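Local coordinates for lipolytic enzyme, G-D-S-L family (Bacteroides thetaiotaomicron, PDB 7BR2), which is a gut microbial serine esterase of the SGNH (GDSL) hydrolase family that metabolises the drug diltiazem, at residues Q11-F16 with H129-M134; G19-F24 with R53-G58; N90-Y95 with K153-T158; K229-M234 with E299-L304; C249-I254 with F263-E268. All blocks are in the same frame, centred on the assembly; numbering follows the deposited sequence.

From the N terminus, the chain first runs through residues 11-16, which contact 1 joins to strand 131-136, closing a loop of 112 residues. Within that loop lies contact 2, the pairing of strands 21-26 and 53-58; the two touch where Phe16 packs on Ala22 and Phe24, and both reach the central parallel sheet. Contact 3 opens inside the loop of contact 1 and closes beyond it, so the two cross; it ties the loop after strand 82-85 to helix 155-173. Contact 4 follows in series and pairs strands 232-237 and 303-308. Its loop encloses contact 5, a hairpin of the neighbouring antiparallel sheet, where Met234 packs on Tyr265 and Ile251.

Contact 1. Residues Q11-F16 with H129-M134; sequences QTVKPF and HTRIVM
Arg131 starts with CG turned away from its backbone N (chi1 -179°) and bends at chi3 (61°), which carries its guanidinium to the carbonyl of Lys14. NH1 and NH2 both donate to that single oxygen from the same face of its plane, each 3.1 Å from Lys14 O, in bonds that are clearly bent. Lys14 CB lies over one guanidinium face, 3.4 Å from Arg131 NH1, while Val13 CG1 comes in at the edge. The contact fastens the N-terminal loop to strand 131-136, an inner strand of the parallel sheet of the SGNH hydrolase fold. Lys14 NZ comes to 4.5 Å from Arg131 NE, an approach of like charges that Glu176, on the adjoining strand, probably eases: it forms a salt bridge with Arg131 NH1 and accepts from Lys14 N. A leucine in place of Arg131 has no N-H to offer Lys14 O and would probably leave Glu176 without its cationic mate. Branched valines suit the buried flank, where Val13 CG2 meets Val133 CG1 at 3.8 Å.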
# COMPACT_ATOMS: atom_id res chain seq x y z
N GLN A 11 8.84 -9.41 -11.76
CA GLN A 11 9.64 -8.86 -10.68
C GLN A 11 10.74 -7.93 -11.21
O GLN A 11 11.66 -8.37 -11.91
CB GLN A 11 10.27 -9.98 -9.85
CG GLN A 11 11.29 -9.49 -8.81
CD GLN A 11 11.80 -10.59 -7.88
OE1 GLN A 11 11.13 -11.60 -7.67
NE2 GLN A 11 12.99 -10.40 -7.33
N THR A 12 10.66 -6.66 -10.83
CA THR A 12 11.70 -5.68 -11.09
C THR A 12 12.26 -5.09 -9.80
O THR A 12 13.20 -4.29 -9.86
CB THR A 12 11.16 -4.55 -11.98
OG1 THR A 12 10.11 -3.86 -11.30
CG2 THR A 12 10.61 -5.12 -13.29
N VAL A 13 11.72 -5.47 -8.65
CA VAL A 13 12.11 -4.94 -7.34
C VAL A 13 12.27 -6.11 -6.38
O VAL A 13 11.36 -6.93 -6.24
CB VAL A 13 11.07 -3.93 -6.82
CG1 VAL A 13 11.41 -3.48 -5.39
CG2 VAL A 13 10.99 -2.73 -7.74
N LYS A 14 13.42 -6.20 -5.73
CA LYS A 14 13.61 -7.32 -4.81
C LYS A 14 12.65 -7.20 -3.63
O LYS A 14 12.37 -6.09 -3.18
CB LYS A 14 15.04 -7.39 -4.27
CG LYS A 14 15.99 -8.23 -5.08
CD LYS A 14 17.38 -8.14 -4.47
CE LYS A 14 18.06 -6.80 -4.73
NZ LYS A 14 19.45 -6.79 -4.18
N PRO A 15 12.13 -8.32 -3.14
CA PRO A 15 11.25 -8.26 -1.97
C PRO A 15 11.99 -7.76 -0.74
O PRO A 15 13.22 -7.83 -0.64
CB PRO A 15 10.81 -9.72 -1.77
CG PRO A 15 11.79 -10.54 -2.58
CD PRO A 15 12.22 -9.68 -3.70
N PHE A 16 11.23 -7.23 0.22
CA PHE A 16 11.82 -6.89 1.50
C PHE A 16 12.11 -8.17 2.29
O PHE A 16 11.42 -9.19 2.14
CB PHE A 16 10.87 -5.97 2.29
CG PHE A 16 10.44 -4.72 1.54
CD1 PHE A 16 11.34 -4.00 0.78
CD2 PHE A 16 9.12 -4.29 1.58
CE1 PHE A 16 10.95 -2.86 0.09
CE2 PHE A 16 8.71 -3.14 0.88
CZ PHE A 16 9.63 -2.43 0.13
N HIS A 129 24.64 1.95 2.26
CA HIS A 129 23.94 0.69 2.47
C HIS A 129 22.43 0.90 2.35
O HIS A 129 21.65 0.58 3.25
CB HIS A 129 24.30 0.11 3.84
CG HIS A 129 25.77 -0.09 4.04
ND1 HIS A 129 26.49 -1.10 3.43
CD2 HIS A 129 26.67 0.60 4.79
CE1 HIS A 129 27.76 -1.02 3.79
NE2 HIS A 129 27.89 -0.01 4.63
N THR A 130 22.01 1.48 1.23
CA THR A 130 20.58 1.71 0.99
C THR A 130 20.23 1.31 -0.44
O THR A 130 20.80 1.84 -1.39
CB THR A 130 20.21 3.18 1.23
OG1 THR A 130 20.50 3.55 2.59
CG2 THR A 130 18.71 3.40 0.96
N ARG A 131 19.32 0.36 -0.57
CA ARG A 131 18.77 0.02 -1.87
C ARG A 131 17.81 1.11 -2.34
O ARG A 131 16.83 1.43 -1.64
CB ARG A 131 18.08 -1.33 -1.79
CG ARG A 131 17.48 -1.81 -3.11
CD ARG A 131 17.38 -3.33 -3.17
NE ARG A 131 16.54 -3.95 -2.14
CZ ARG A 131 15.26 -4.30 -2.33
NH1 ARG A 131 14.67 -4.07 -3.49
NH2 ARG A 131 14.59 -4.88 -1.34
N ILE A 132 18.06 1.65 -3.53
CA ILE A 132 17.25 2.73 -4.10
C ILE A 132 16.27 2.14 -5.11
O ILE A 132 16.66 1.35 -5.98
CB ILE A 132 18.14 3.80 -4.76
CG1 ILE A 132 19.19 4.32 -3.78
CG2 ILE A 132 17.30 4.98 -5.24
CD1 ILE A 132 18.60 5.03 -2.58
N VAL A 133 14.99 2.50 -4.99
CA VAL A 133 13.95 2.02 -5.89
C VAL A 133 13.19 3.21 -6.46
O VAL A 133 12.39 3.85 -5.76
CB VAL A 133 12.99 1.05 -5.19
CG1 VAL A 133 11.92 0.57 -6.15
CG2 VAL A 133 13.76 -0.13 -4.59
N MET A 134 13.40 3.50 -7.75
CA MET A 134 12.60 4.52 -8.42
C MET A 134 11.21 3.95 -8.67
O MET A 134 11.08 2.85 -9.23
CB MET A 134 13.25 4.93 -9.73
CG MET A 134 14.59 5.64 -9.58
SD MET A 134 14.44 7.27 -8.86
CE MET A 134 15.48 7.12 -7.40

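Contact 2. Residues G19-F24 with R53-G58; sequences GDRAVF and RVFNGG
Arg21 to Phe24 and Arg53 to Asn56 are paired parallel strands at one side of the central sheet, joined in the chain by helices 28-32 and 35-46 as a beta-alpha-beta crossover. The strand axes diverge by only 20°, and five backbone bonds form a ladder. It starts with Arg53 N to Asp20 O, and its inner rungs include Ala22 N to Arg53 O (2.8 Å) and Phe55 N to Ala22 O (2.9 Å). On the face carrying Arg21, Val23, Arg53 and Phe55, the bend of Arg21 at chi3 (65°) sets its guanidinium beside Phe55. Phe55 CZ lies over one guanidinium face, 3.4 Å from Arg21 NH2, but the planes are 57° apart, so the groups do not stack. Arg21 NH2 donates to Lys78 O, while Arg53, extended alongside, forms a salt bridge with Asp428. Val23 CG2 packs against Phe55 CD1 at 3.8 Å. On the face of Ala22, Val54 and Phe24, Val54 CG1 touches the edge of the Phe24 ring, 3.6 Å from CE1. Glycine suits position 57, since a CB would sit tightly against Phe24 O and Val23 CG1. Asn56 OD1 then accepts from Gly58 N (2.8 Å) in an Asx turn at the end of the strand, close to a probable Ser-His-Asp triad, as in SGNH hydrolases, whose catalytic residues gather at this end of the parallel sheet.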
# COMPACT_ATOMS: atom_id res chain seq x y z
N GLY A 19 14.10 -7.46 8.93
CA GLY A 19 14.87 -6.33 9.41
C GLY A 19 14.94 -5.13 8.50
O GLY A 19 15.59 -4.14 8.85
N ASP A 20 14.31 -5.18 7.33
CA ASP A 20 14.34 -4.06 6.40
C ASP A 20 13.61 -2.85 6.99
O ASP A 20 12.72 -2.97 7.84
CB ASP A 20 13.70 -4.46 5.06
CG ASP A 20 14.73 -4.85 4.00
OD1 ASP A 20 15.89 -4.38 4.08
OD2 ASP A 20 14.39 -5.66 3.11
N ARG A 21 14.05 -1.67 6.57
CA ARG A 21 13.40 -0.40 6.88
C ARG A 21 13.10 0.25 5.53
O ARG A 21 14.00 0.84 4.91
CB ARG A 21 14.28 0.46 7.77
CG ARG A 21 14.66 -0.22 9.09
CD ARG A 21 15.78 0.51 9.82
NE ARG A 21 15.39 1.86 10.25
CZ ARG A 21 14.58 2.13 11.29
NH1 ARG A 21 14.05 1.14 12.01
NH2 ARG A 21 14.30 3.39 11.59
N ALA A 22 11.88 0.08 5.04
CA ALA A 22 11.48 0.54 3.71
C ALA A 22 10.78 1.88 3.84
O ALA A 22 9.66 1.95 4.36
CB ALA A 22 10.57 -0.49 3.05
N VAL A 23 11.41 2.95 3.34
CA VAL A 23 10.85 4.30 3.41
C VAL A 23 10.31 4.66 2.03
O VAL A 23 11.04 4.56 1.03
CB VAL A 23 11.90 5.32 3.86
CG1 VAL A 23 11.29 6.72 3.90
CG2 VAL A 23 12.49 4.94 5.23
N PHE A 24 9.05 5.10 1.99
CA PHE A 24 8.38 5.52 0.75
C PHE A 24 8.34 7.04 0.70
O PHE A 24 7.48 7.67 1.31
CB PHE A 24 6.97 4.95 0.67
CG PHE A 24 6.93 3.48 0.39
CD1 PHE A 24 7.01 2.56 1.43
CD2 PHE A 24 6.81 3.01 -0.91
CE1 PHE A 24 6.98 1.19 1.18
CE2 PHE A 24 6.76 1.66 -1.17
CZ PHE A 24 6.85 0.74 -0.12
N ARG A 53 9.78 -3.02 8.68
CA ARG A 53 9.23 -1.72 9.05
C ARG A 53 9.10 -0.89 7.79
O ARG A 53 10.06 -0.76 7.02
CB ARG A 53 10.10 -0.99 10.07
CG ARG A 53 9.74 -1.34 11.49
CD ARG A 53 10.76 -0.83 12.50
NE ARG A 53 10.46 -1.37 13.82
CZ ARG A 53 9.55 -0.85 14.64
NH1 ARG A 53 8.86 0.23 14.28
NH2 ARG A 53 9.32 -1.43 15.81
N VAL A 54 7.89 -0.38 7.56
CA VAL A 54 7.59 0.55 6.47
C VAL A 54 7.38 1.94 7.06
O VAL A 54 6.81 2.09 8.14
CB VAL A 54 6.36 0.05 5.69
CG1 VAL A 54 5.96 1.03 4.61
CG2 VAL A 54 6.69 -1.31 5.10
N PHE A 55 7.84 2.96 6.33
CA PHE A 55 7.73 4.35 6.75
C PHE A 55 7.06 5.16 5.66
O PHE A 55 7.45 5.08 4.48
CB PHE A 55 9.11 4.96 7.06
CG PHE A 55 9.83 4.30 8.20
CD1 PHE A 55 10.55 3.12 8.00
CD2 PHE A 55 9.77 4.84 9.48
CE1 PHE A 55 11.21 2.50 9.06
CE2 PHE A 55 10.43 4.23 10.54
CZ PHE A 55 11.15 3.05 10.33
N ASN A 56 6.04 5.90 6.04
CA ASN A 56 5.48 6.96 5.21
C ASN A 56 6.45 8.15 5.19
O ASN A 56 6.71 8.76 6.23
CB ASN A 56 4.13 7.35 5.79
CG ASN A 56 3.41 8.42 4.99
OD1 ASN A 56 3.99 9.08 4.12
ND2 ASN A 56 2.13 8.63 5.31
N GLY A 57 6.99 8.49 4.01
CA GLY A 57 7.82 9.68 3.90
C GLY A 57 7.24 10.64 2.88
O GLY A 57 7.95 11.23 2.06
N GLY A 58 5.92 10.75 2.89
CA GLY A 58 5.22 11.68 2.02
C GLY A 58 4.92 12.96 2.80
O GLY A 58 4.68 12.92 4.00

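Contact 3. Residues N90-Y95 with K153-T158; sequences NDSGYY and KKKNET
The amino group of Lys155 lies over one face of the Tyr94 ring, displaced toward the rim, with NZ 3.8 Å from the ring centroid and 24° off the normal: a cation-pi contact. The chain crosses the ring obliquely, extended as far as CE and bent at chi4 (66°), which turns NZ in toward the turn Asn90-Gly93. There NZ donates to Ser92 OG at 2.7 Å and to Gly93 O at 2.8 Å, the latter approach tilted from the carbonyl plane; Met89 O is a further acceptor. Glycine suits position 93, because its backbone angles would jam a CB against the preceding carbonyl. Beside the polar cluster, Thr158 CG2 packs on Ser92 CB at 4.0 Å. The Tyr94 hydroxyl donates to Asn90 OD1 (2.7 Å), coming from above the amide plane. Asn90 belongs to the GxND sequence that in SGNH hydrolases supplies an oxyanion-hole asparagine. The ammonium is surrounded by three oxygens and the Tyr94 face, which probably offset its buried charge, and a lysine's three N-H donors suit this place.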
# COMPACT_ATOMS: atom_id res chain seq x y z
N ASN A 90 3.07 17.08 -8.52
CA ASN A 90 3.15 18.51 -8.30
C ASN A 90 4.16 19.17 -9.22
O ASN A 90 3.94 20.29 -9.68
CB ASN A 90 3.50 18.79 -6.84
CG ASN A 90 2.36 18.45 -5.91
OD1 ASN A 90 1.23 18.88 -6.12
ND2 ASN A 90 2.65 17.64 -4.88
N ASP A 91 5.29 18.50 -9.48
CA ASP A 91 6.29 19.06 -10.37
C ASP A 91 5.69 19.41 -11.73
O ASP A 91 6.04 20.44 -12.33
CB ASP A 91 7.45 18.06 -10.54
CG ASP A 91 8.00 17.56 -9.20
OD1 ASP A 91 7.22 16.97 -8.41
OD2 ASP A 91 9.23 17.74 -8.94
N SER A 92 4.79 18.57 -12.24
CA SER A 92 4.27 18.76 -13.58
C SER A 92 3.45 20.03 -13.73
O SER A 92 3.35 20.56 -14.85
CB SER A 92 3.41 17.56 -13.98
OG SER A 92 2.54 17.21 -12.93
N GLY A 93 2.88 20.56 -12.66
CA GLY A 93 2.04 21.73 -12.74
C GLY A 93 0.59 21.40 -13.10
O GLY A 93 0.22 20.26 -13.37
N TYR A 94 -0.24 22.44 -13.09
CA TYR A 94 -1.68 22.18 -13.20
C TYR A 94 -2.42 23.07 -14.20
O TYR A 94 -2.62 22.69 -15.36
CB TYR A 94 -2.31 22.30 -11.81
CG TYR A 94 -1.82 21.28 -10.80
CD1 TYR A 94 -2.45 20.04 -10.69
CD2 TYR A 94 -0.74 21.54 -9.96
CE1 TYR A 94 -2.03 19.10 -9.78
CE2 TYR A 94 -0.31 20.60 -9.03
CZ TYR A 94 -0.96 19.38 -8.95
OH TYR A 94 -0.56 18.42 -8.05
N TYR A 95 -2.82 24.27 -13.76
CA TYR A 95 -3.80 25.06 -14.52
C TYR A 95 -3.23 25.55 -15.85
O TYR A 95 -3.95 25.62 -16.85
CB TYR A 95 -4.30 26.22 -13.67
CG TYR A 95 -5.26 25.81 -12.57
CD1 TYR A 95 -4.79 25.45 -11.31
CD2 TYR A 95 -6.63 25.79 -12.80
CE1 TYR A 95 -5.67 25.08 -10.30
CE2 TYR A 95 -7.52 25.42 -11.79
CZ TYR A 95 -7.03 25.06 -10.54
OH TYR A 95 -7.91 24.69 -9.54
N LYS A 153 -5.01 19.41 -19.58
CA LYS A 153 -4.73 18.63 -20.78
C LYS A 153 -3.25 18.31 -20.91
O LYS A 153 -2.40 19.21 -20.84
CB LYS A 153 -5.23 19.37 -22.02
CG LYS A 153 -6.75 19.37 -22.16
CD LYS A 153 -7.24 20.03 -23.45
CE LYS A 153 -7.61 21.50 -23.29
NZ LYS A 153 -6.46 22.42 -23.36
N LYS A 154 -2.95 17.03 -21.12
CA LYS A 154 -1.61 16.51 -21.37
C LYS A 154 -0.67 16.61 -20.17
O LYS A 154 0.55 16.45 -20.31
CB LYS A 154 -1.00 17.16 -22.61
CG LYS A 154 -1.78 16.80 -23.88
CD LYS A 154 -1.63 15.29 -24.07
CE LYS A 154 -2.31 14.74 -25.31
NZ LYS A 154 -2.16 13.26 -25.36
N LYS A 155 -1.22 16.81 -18.97
CA LYS A 155 -0.41 16.88 -17.76
C LYS A 155 0.28 15.54 -17.48
O LYS A 155 1.47 15.50 -17.12
CB LYS A 155 -1.30 17.34 -16.60
CG LYS A 155 -0.84 16.98 -15.21
CD LYS A 155 -1.76 17.60 -14.16
CE LYS A 155 -1.37 17.18 -12.74
NZ LYS A 155 -0.04 17.69 -12.32
N ASN A 156 -0.43 14.44 -17.72
CA ASN A 156 0.20 13.15 -17.48
C ASN A 156 1.35 12.87 -18.44
O ASN A 156 2.18 12.01 -18.15
CB ASN A 156 -0.81 12.01 -17.57
CG ASN A 156 -0.30 10.76 -16.89
OD1 ASN A 156 0.08 10.81 -15.73
ND2 ASN A 156 -0.24 9.66 -17.63
N GLU A 157 1.43 13.58 -19.57
CA GLU A 157 2.57 13.37 -20.47
C GLU A 157 3.85 13.96 -19.89
O GLU A 157 4.93 13.36 -20.00
CB GLU A 157 2.27 13.97 -21.85
CG GLU A 157 0.94 13.49 -22.45
CD GLU A 157 0.77 11.97 -22.44
OE1 GLU A 157 1.74 11.25 -22.78
OE2 GLU A 157 -0.33 11.49 -22.08
N THR A 158 3.76 15.14 -19.25
CA THR A 158 4.90 15.66 -18.51
C THR A 158 5.27 14.72 -17.36
O THR A 158 6.46 14.46 -17.10
CB THR A 158 4.59 17.07 -18.00
OG1 THR A 158 4.32 17.93 -19.12
CG2 THR A 158 5.75 17.65 -17.19

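Contact 4. Residues K229-M234 with E299-L304; sequences KDVANM and EMNTEL
Val231 to Met234 and Thr302 to Leu304 run side by side at the start of 232-237 and 303-308, the two parallel middle strands of a mixed four-stranded sheet. Backbone hydrogen bonds carry the pairing. Val231 N reaches Thr302 O at 2.8 Å in a bent bond; Ala232 O receives Leu304 N, also at 2.8 Å; and Met234 N meets Leu304 O at 3.1 Å, fully straight at 180°. Among the apolar contacts, Val231 is aimed at the other segment and its CB packs on Glu303 CB at 3.9 Å, the branched valine resting against the glutamate's aliphatic stem. Polar groups set against carbon form the third kind. Asp230 runs alongside Thr302 in the same direction, with Asp230 OD1 3.4 Å from Thr302 CB; a glycine in place of Asp230 has no carboxylate to lie beside Thr302 and would probably open a gap that frees the threonine methyl to shift. Asn233 OD1 similarly lies 3.6 Å from Leu304 CD2. Met234 has CG set between its backbone N and carbonyl carbon (chi1 69°), and its flexible chain bends at chi3, so that Met234 CE comes to 3.5 Å from Leu304 O.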
# COMPACT_ATOMS: atom_id res chain seq x y z
N LYS A 229 1.44 -16.24 -6.50
CA LYS A 229 1.75 -17.08 -5.36
C LYS A 229 0.59 -17.15 -4.38
O LYS A 229 -0.01 -16.14 -4.02
CB LYS A 229 3.03 -16.58 -4.68
CG LYS A 229 4.24 -16.74 -5.60
CD LYS A 229 5.53 -16.35 -4.91
CE LYS A 229 6.71 -16.40 -5.88
NZ LYS A 229 7.95 -15.78 -5.31
N ASP A 230 0.27 -18.37 -3.97
CA ASP A 230 -0.94 -18.67 -3.23
C ASP A 230 -0.70 -18.50 -1.74
O ASP A 230 0.40 -18.76 -1.23
CB ASP A 230 -1.37 -20.12 -3.48
CG ASP A 230 -2.14 -20.28 -4.77
OD1 ASP A 230 -2.62 -19.28 -5.32
OD2 ASP A 230 -2.24 -21.43 -5.25
N VAL A 231 -1.75 -18.10 -1.03
CA VAL A 231 -1.71 -18.12 0.43
C VAL A 231 -1.43 -19.54 0.91
O VAL A 231 -0.48 -19.79 1.66
CB VAL A 231 -3.03 -17.59 1.01
CG1 VAL A 231 -2.99 -17.63 2.52
CG2 VAL A 231 -3.34 -16.19 0.48
N ALA A 232 -2.24 -20.48 0.45
CA ALA A 232 -2.03 -21.90 0.67
C ALA A 232 -2.86 -22.64 -0.38
O ALA A 232 -3.82 -22.11 -0.93
CB ALA A 232 -2.42 -22.33 2.09
N ASN A 233 -2.45 -23.87 -0.66
CA ASN A 233 -3.11 -24.68 -1.69
C ASN A 233 -3.17 -26.10 -1.15
O ASN A 233 -2.16 -26.81 -1.11
CB ASN A 233 -2.35 -24.60 -3.01
CG ASN A 233 -3.20 -24.99 -4.22
OD1 ASN A 233 -4.25 -25.60 -4.08
ND2 ASN A 233 -2.73 -24.66 -5.41
N MET A 234 -4.35 -26.52 -0.70
CA MET A 234 -4.51 -27.85 -0.15
C MET A 234 -5.53 -28.63 -0.97
O MET A 234 -6.57 -28.09 -1.39
CB MET A 234 -4.94 -27.82 1.32
CG MET A 234 -6.34 -27.32 1.52
SD MET A 234 -6.60 -26.62 3.14
CE MET A 234 -6.74 -24.89 2.70
N GLU A 299 -4.50 -13.53 -8.05
CA GLU A 299 -3.04 -13.51 -8.11
C GLU A 299 -2.39 -13.46 -6.73
O GLU A 299 -1.27 -13.97 -6.58
CB GLU A 299 -2.55 -12.32 -8.95
CG GLU A 299 -2.90 -12.47 -10.42
CD GLU A 299 -2.38 -11.36 -11.29
OE1 GLU A 299 -1.47 -10.62 -10.86
OE2 GLU A 299 -2.89 -11.20 -12.42
N MET A 300 -3.06 -12.89 -5.73
CA MET A 300 -2.41 -12.63 -4.44
C MET A 300 -3.24 -12.98 -3.22
O MET A 300 -2.71 -12.87 -2.11
CB MET A 300 -1.98 -11.17 -4.33
CG MET A 300 -0.85 -10.79 -5.23
SD MET A 300 -0.33 -9.08 -4.99
CE MET A 300 0.80 -8.94 -6.38
N ASN A 301 -4.50 -13.36 -3.36
CA ASN A 301 -5.30 -13.70 -2.19
C ASN A 301 -6.07 -14.98 -2.43
O ASN A 301 -7.29 -15.03 -2.26
CB ASN A 301 -6.23 -12.56 -1.80
CG ASN A 301 -6.52 -12.54 -0.32
OD1 ASN A 301 -5.85 -13.23 0.45
ND2 ASN A 301 -7.53 -11.80 0.09
N THR A 302 -5.36 -16.05 -2.80
CA THR A 302 -5.95 -17.37 -3.01
C THR A 302 -5.49 -18.34 -1.93
O THR A 302 -4.33 -18.77 -1.92
CB THR A 302 -5.61 -17.89 -4.41
OG1 THR A 302 -6.25 -17.06 -5.38
CG2 THR A 302 -6.09 -19.32 -4.57
N GLU A 303 -6.41 -18.70 -1.04
CA GLU A 303 -6.22 -19.73 -0.02
C GLU A 303 -7.13 -20.89 -0.42
O GLU A 303 -8.27 -21.01 0.05
CB GLU A 303 -6.54 -19.18 1.39
CG GLU A 303 -6.25 -20.15 2.52
CD GLU A 303 -6.73 -19.65 3.89
OE1 GLU A 303 -7.44 -18.62 3.96
OE2 GLU A 303 -6.39 -20.31 4.90
N LEU A 304 -6.62 -21.76 -1.29
CA LEU A 304 -7.48 -22.68 -2.03
C LEU A 304 -7.72 -23.96 -1.24
O LEU A 304 -6.77 -24.63 -0.81
CB LEU A 304 -6.88 -23.00 -3.40
CG LEU A 304 -7.90 -23.61 -4.37
CD1 LEU A 304 -8.96 -22.60 -4.81
CD2 LEU A 304 -7.20 -24.23 -5.57

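Contact 5. Residues C249-I254 with F263-E268; sequences CTISNI and FDYLAE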
# COMPACT_ATOMS: atom_id res chain seq x y z
N CYS A 249 1.25 -25.13 3.71
CA CYS A 249 0.51 -25.56 4.89
C CYS A 249 0.90 -26.99 5.25
O CYS A 249 1.66 -27.66 4.54
CB CYS A 249 -1.00 -25.46 4.68
SG CYS A 249 -1.61 -26.44 3.28
N THR A 250 0.38 -27.44 6.39
CA THR A 250 0.46 -28.82 6.83
C THR A 250 -0.97 -29.32 7.01
O THR A 250 -1.77 -28.68 7.70
CB THR A 250 1.27 -28.93 8.12
OG1 THR A 250 2.63 -28.52 7.88
CG2 THR A 250 1.28 -30.36 8.63
N ILE A 251 -1.31 -30.43 6.34
CA ILE A 251 -2.59 -31.12 6.52
C ILE A 251 -2.34 -32.37 7.36
O ILE A 251 -1.42 -33.14 7.08
CB ILE A 251 -3.23 -31.50 5.17
CG1 ILE A 251 -3.46 -30.27 4.28
CG2 ILE A 251 -4.54 -32.27 5.38
CD1 ILE A 251 -4.39 -29.24 4.88
N SER A 252 -3.17 -32.59 8.38
CA SER A 252 -3.01 -33.79 9.19
C SER A 252 -4.35 -34.17 9.80
O SER A 252 -5.35 -33.47 9.63
CB SER A 252 -1.92 -33.59 10.26
OG SER A 252 -2.30 -32.62 11.22
N ASN A 253 -4.37 -35.30 10.50
CA ASN A 253 -5.56 -35.81 11.17
C ASN A 253 -6.80 -35.82 10.27
O ASN A 253 -7.91 -35.48 10.69
CB ASN A 253 -5.84 -34.98 12.43
CG ASN A 253 -6.74 -35.68 13.41
OD1 ASN A 253 -7.13 -36.82 13.21
ND2 ASN A 253 -7.10 -34.98 14.48
N ILE A 254 -6.62 -36.28 9.03
CA ILE A 254 -7.76 -36.50 8.15
C ILE A 254 -8.60 -37.64 8.72
O ILE A 254 -8.10 -38.75 8.93
CB ILE A 254 -7.30 -36.80 6.72
CG1 ILE A 254 -6.28 -35.74 6.27
CG2 ILE A 254 -8.48 -36.88 5.78
CD1 ILE A 254 -5.86 -35.86 4.83
N PHE A 263 -10.28 -32.37 9.06
CA PHE A 263 -8.83 -32.44 9.18
C PHE A 263 -8.31 -31.20 9.88
O PHE A 263 -9.04 -30.24 10.15
CB PHE A 263 -8.17 -32.63 7.81
CG PHE A 263 -8.56 -31.59 6.80
CD1 PHE A 263 -9.71 -31.75 6.04
CD2 PHE A 263 -7.77 -30.48 6.58
CE1 PHE A 263 -10.06 -30.81 5.09
CE2 PHE A 263 -8.12 -29.53 5.64
CZ PHE A 263 -9.27 -29.69 4.89
N ASP A 264 -7.01 -31.24 10.18
CA ASP A 264 -6.29 -30.15 10.81
C ASP A 264 -5.45 -29.45 9.75
O ASP A 264 -4.73 -30.11 8.98
CB ASP A 264 -5.41 -30.67 11.95
CG ASP A 264 -6.24 -31.08 13.17
OD1 ASP A 264 -7.42 -30.70 13.26
OD2 ASP A 264 -5.71 -31.81 14.03
N TYR A 265 -5.60 -28.13 9.70
CA TYR A 265 -4.98 -27.26 8.71
C TYR A 265 -4.06 -26.28 9.44
O TYR A 265 -4.53 -25.51 10.28
CB TYR A 265 -6.08 -26.53 7.93
CG TYR A 265 -5.67 -25.33 7.10
CD1 TYR A 265 -4.73 -25.45 6.09
CD2 TYR A 265 -6.24 -24.10 7.32
CE1 TYR A 265 -4.38 -24.36 5.32
CE2 TYR A 265 -5.90 -23.00 6.56
CZ TYR A 265 -4.97 -23.14 5.56
OH TYR A 265 -4.62 -22.04 4.80
N LEU A 266 -2.77 -26.33 9.15
CA LEU A 266 -1.85 -25.35 9.73
C LEU A 266 -1.20 -24.60 8.58
O LEU A 266 -0.29 -25.11 7.93
CB LEU A 266 -0.81 -26.00 10.65
CG LEU A 266 0.22 -24.99 11.21
CD1 LEU A 266 -0.45 -23.91 12.09
CD2 LEU A 266 1.36 -25.66 11.97
N ALA A 267 -1.66 -23.37 8.35
CA ALA A 267 -1.13 -22.54 7.28
C ALA A 267 0.16 -21.86 7.74
O ALA A 267 0.38 -21.68 8.94
CB ALA A 267 -2.15 -21.49 6.86
N GLU A 268 1.02 -21.53 6.78
CA GLU A 268 2.19 -20.71 7.06
C GLU A 268 1.86 -19.23 7.04
O GLU A 268 2.61 -18.43 7.61
CB GLU A 268 3.30 -20.97 6.05
CG GLU A 268 3.82 -22.40 6.05
CD GLU A 268 4.69 -22.72 4.85
OE1 GLU A 268 4.88 -21.83 3.99
OE2 GLU A 268 5.16 -23.87 4.76
O HOH W 1 2.41 -25.35 8.09
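Segments 249-254 and 263-267 run antiparallel, their axes at 169°, with Thr250-Leu266 and Ser252-Asp264 as hydrogen-bonded pairs. They belong to strands 249-257 and 260-267, a beta hairpin whose first strand is outermost in a five-stranded antiparallel sheet. Thr250 N and Leu266 O lie 2.9 Å apart, and Asp264 N reaches Ser252 O at 2.8 Å. Past that pair the register shifts by one residue: Asn253 takes positive phi, which asparagine tolerates well, and Ile254 comes opposite Phe263.

On the face of Cys249, Ile251 and Tyr265, the residues are apolar or aromatic, as suits packing against strand 232-237. Ile251 CD1 reaches Phe263 CE2 at 3.8 Å and also touches the edge of the Tyr265 ring at CD1. Cys249 CB packs on Tyr265 CE1 at 3.6 Å; its slim thiol, tucked over its own backbone (chi1 59°), lies at the ring edge in a sulfur-aromatic contact. The Tyr265 hydroxyl is probably hydrogen-bonded to Glu303, linking the hairpin to the neighbouring sheet.

The face of Thr250, Ser252, Asp264 and Leu266 is more polar. Asn253 ND2 makes a weak bond of 3.5 Å to Asp264 OD2, the amide and carboxylate planes 78° apart. Near the other end, a water donates to Leu266 O at 2.7 Å and lies 3.2 Å from Thr250 OG1, bridging the strands.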